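PDB 3TOY: mandelate racemase/muconate lactonizing enzyme family protein, which belongs to the mandelate racemase/muconate lactonizing enzyme family, pairing an N-terminal domain with an enolase-like C-terminal barrel domain. Local coordinates for residues L101-L106 / A133-L138. Sequence-based numbering, arbitrary orientation.
Sequences LVPVDL and AFWDAL
P103 sets CB and CG over one face of the W135 indole, the two side chains crossing at about a right angle, with P103 CB 3.3 Å from W135 NE1. P103 CG sits 3.8 Å from the centroid of the five-membered ring, only 13° off the ring normal, a CH-pi contact to which the compact, rigid, apolar pyrrolidine is well suited. L138 reaches toward P103, its CD1 3.6 Å from P103 CG, and lies over the same indole face. One turn further along helix 103-113, L106 CD1 covers one face of the F134 ring, 3.6 Å from its centroid, a second CH-pi contact made by a single methyl. L101 divides its two branches: CD1 meets F134 CB at 3.8 Å, while CD2 touches L138 CD2 at 3.6 Å and the methyl of A137, a residue small enough to let the leucine approach the helix. With CG anti to the backbone N (chi1 -176°), L101 extends from the loop toward helix 122-142. V102 occupies the N-cap position, its carbonyl O accepting the L106 amide, and P103, which has no N-H to satisfy, suits the first turn. T302 OG1 on helix 300-314 accepts a hydrogen bond from W135 NE1, which probably helps to hold the indole's rotation. The contact thus joins the start of helix 103-113 to helix 122-142 in the N-terminal domain; F134 also packs on V62 of strand 50-64, and a second subunit lies against V104 and W135.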
ATOM      1  N   LEU A 101     -21.401  29.561  30.065  1.00 31.27           N
ATOM      2  CA  LEU A 101     -20.075  29.004  30.291  1.00 35.91           C
ATOM      3  C   LEU A 101     -20.154  27.509  30.019  1.00 33.39           C
ATOM      4  O   LEU A 101     -20.354  26.691  30.938  1.00 31.00           O
ATOM      5  CB  LEU A 101     -19.631  29.258  31.738  1.00 36.55           C
ATOM      6  CG  LEU A 101     -18.233  28.834  32.174  1.00 34.85           C
ATOM      7  CD1 LEU A 101     -17.192  29.706  31.523  1.00 36.33           C
ATOM      8  CD2 LEU A 101     -18.108  28.877  33.699  1.00 37.12           C
ATOM      9  N   VAL A 102     -20.041  27.164  28.737  1.00 32.42           N
ATOM     10  CA  VAL A 102     -20.211  25.788  28.276  1.00 29.59           C
ATOM     11  C   VAL A 102     -19.051  25.537  27.317  1.00 28.61           C
ATOM     12  O   VAL A 102     -19.135  25.903  26.166  1.00 27.46           O
ATOM     13  CB  VAL A 102     -21.563  25.596  27.552  1.00 32.96           C
ATOM     14  CG1 VAL A 102     -21.709  24.170  27.057  1.00 25.78           C
ATOM     15  CG2 VAL A 102     -22.750  25.930  28.506  1.00 32.84           C
ATOM     16  N   PRO A 103     -17.947  24.953  27.820  1.00 28.00           N
ATOM     17  CA  PRO A 103     -16.688  24.857  27.053  1.00 31.55           C
ATOM     18  C   PRO A 103     -16.841  24.258  25.653  1.00 28.05           C
ATOM     19  O   PRO A 103     -16.308  24.802  24.694  1.00 26.55           O
ATOM     20  CB  PRO A 103     -15.813  23.978  27.946  1.00 29.26           C
ATOM     21  CG  PRO A 103     -16.279  24.364  29.362  1.00 29.91           C
ATOM     22  CD  PRO A 103     -17.776  24.475  29.208  1.00 27.65           C
ATOM     23  N   VAL A 104     -17.549  23.148  25.541  1.00 31.97           N
ATOM     24  CA  VAL A 104     -17.707  22.481  24.244  1.00 33.84           C
ATOM     25  C   VAL A 104     -18.430  23.380  23.246  1.00 33.23           C
ATOM     26  O   VAL A 104     -18.042  23.494  22.074  1.00 30.15           O
ATOM     27  CB  VAL A 104     -18.450  21.142  24.417  1.00 29.81           C
ATOM     28  CG1 VAL A 104     -18.835  20.526  23.056  1.00 33.87           C
ATOM     29  CG2 VAL A 104     -17.586  20.209  25.255  1.00 28.44           C
ATOM     30  N   ASP A 105     -19.492  24.025  23.713  1.00 27.87           N
ATOM     31  CA  ASP A 105     -20.250  24.931  22.857  1.00 27.90           C
ATOM     32  C   ASP A 105     -19.464  26.177  22.482  1.00 24.42           C
ATOM     33  O   ASP A 105     -19.594  26.681  21.351  1.00 30.80           O
ATOM     34  CB  ASP A 105     -21.543  25.362  23.558  1.00 28.32           C
ATOM     35  CG  ASP A 105     -22.493  24.230  23.772  1.00 40.83           C
ATOM     36  OD1 ASP A 105     -22.244  23.081  23.308  1.00 39.76           O
ATOM     37  OD2 ASP A 105     -23.517  24.504  24.416  1.00 30.93           O
ATOM     38  N   LEU A 106     -18.687  26.713  23.431  1.00 29.85           N
ATOM     39  CA  LEU A 106     -17.850  27.890  23.169  1.00 25.78           C
ATOM     40  C   LEU A 106     -16.741  27.555  22.167  1.00 29.24           C
ATOM     41  O   LEU A 106     -16.387  28.361  21.299  1.00 30.74           O
ATOM     42  CB  LEU A 106     -17.243  28.434  24.477  1.00 28.78           C
ATOM     43  CG  LEU A 106     -18.285  29.049  25.447  1.00 28.47           C
ATOM     44  CD1 LEU A 106     -17.706  29.187  26.866  1.00 30.87           C
ATOM     45  CD2 LEU A 106     -18.815  30.379  24.913  1.00 30.32           C
ATOM     46  N   ALA A 133      -9.294  28.682  30.720  1.00 30.71           N
ATOM     47  CA  ALA A 133      -9.904  29.565  31.713  1.00 34.81           C
ATOM     48  C   ALA A 133     -11.376  29.207  31.935  1.00 34.92           C
ATOM     49  O   ALA A 133     -11.860  29.271  33.068  1.00 29.40           O
ATOM     50  CB  ALA A 133      -9.735  31.018  31.310  1.00 30.35           C
ATOM     51  N   PHE A 134     -12.093  28.783  30.886  1.00 29.29           N
ATOM     52  CA  PHE A 134     -13.488  28.360  31.095  1.00 27.36           C
ATOM     53  C   PHE A 134     -13.587  27.149  32.020  1.00 33.59           C
ATOM     54  O   PHE A 134     -14.445  27.080  32.903  1.00 31.15           O
ATOM     55  CB  PHE A 134     -14.240  27.993  29.807  1.00 28.00           C
ATOM     56  CG  PHE A 134     -14.237  29.048  28.738  1.00 35.27           C
ATOM     57  CD1 PHE A 134     -14.304  30.406  29.043  1.00 35.36           C
ATOM     58  CD2 PHE A 134     -14.222  28.663  27.399  1.00 31.72           C
ATOM     59  CE1 PHE A 134     -14.314  31.356  28.029  1.00 35.89           C
ATOM     60  CE2 PHE A 134     -14.223  29.601  26.390  1.00 32.44           C
ATOM     61  CZ  PHE A 134     -14.278  30.952  26.699  1.00 36.90           C
ATOM     62  N   TRP A 135     -12.750  26.144  31.781  1.00 31.83           N
ATOM     63  CA  TRP A 135     -12.798  24.958  32.615  1.00 29.19           C
ATOM     64  C   TRP A 135     -12.366  25.305  34.039  1.00 30.19           C
ATOM     65  O   TRP A 135     -12.875  24.745  35.019  1.00 31.50           O
ATOM     66  CB  TRP A 135     -11.880  23.857  32.034  1.00 29.35           C
ATOM     67  CG  TRP A 135     -12.541  23.053  30.935  1.00 27.31           C
ATOM     68  CD1 TRP A 135     -12.363  23.193  29.585  1.00 28.65           C
ATOM     69  CD2 TRP A 135     -13.474  21.976  31.107  1.00 30.54           C
ATOM     70  NE1 TRP A 135     -13.138  22.267  28.908  1.00 26.14           N
ATOM     71  CE2 TRP A 135     -13.820  21.507  29.821  1.00 26.39           C
ATOM     72  CE3 TRP A 135     -14.055  21.364  32.223  1.00 29.68           C
ATOM     73  CZ2 TRP A 135     -14.733  20.473  29.625  1.00 29.29           C
ATOM     74  CZ3 TRP A 135     -14.971  20.348  32.021  1.00 30.96           C
ATOM     75  CH2 TRP A 135     -15.287  19.899  30.736  1.00 32.86           C
ATOM     76  N   ASP A 136     -11.392  26.194  34.147  1.00 31.74           N
ATOM     77  CA  ASP A 136     -10.916  26.610  35.461  1.00 33.42           C
ATOM     78  C   ASP A 136     -12.089  27.192  36.245  1.00 34.55           C
ATOM     79  O   ASP A 136     -12.269  26.902  37.427  1.00 35.71           O
ATOM     80  CB  ASP A 136      -9.836  27.680  35.331  1.00 29.08           C
ATOM     81  CG  ASP A 136      -9.457  28.259  36.681  1.00 38.35           C
ATOM     82  OD1 ASP A 136      -8.863  27.529  37.486  1.00 35.67           O
ATOM     83  OD2 ASP A 136      -9.782  29.435  36.941  1.00 33.79           O
ATOM     84  N   ALA A 137     -12.887  28.010  35.567  1.00 35.40           N
ATOM     85  CA  ALA A 137     -14.040  28.643  36.189  1.00 38.63           C
ATOM     86  C   ALA A 137     -15.060  27.604  36.614  1.00 40.40           C
ATOM     87  O   ALA A 137     -15.594  27.676  37.717  1.00 38.24           O
ATOM     88  CB  ALA A 137     -14.659  29.687  35.267  1.00 29.04           C
ATOM     89  N   LEU A 138     -15.328  26.624  35.753  1.00 33.31           N
ATOM     90  CA  LEU A 138     -16.262  25.564  36.108  1.00 31.61           C
ATOM     91  C   LEU A 138     -15.788  24.844  37.371  1.00 33.14           C
ATOM     92  O   LEU A 138     -16.587  24.499  38.252  1.00 34.47           O
ATOM     93  CB  LEU A 138     -16.426  24.567  34.957  1.00 35.54           C
ATOM     94  CG  LEU A 138     -17.289  24.960  33.758  1.00 38.54           C
ATOM     95  CD1 LEU A 138     -17.268  23.813  32.732  1.00 34.69           C
ATOM     96  CD2 LEU A 138     -18.723  25.311  34.153  1.00 42.85           C
TER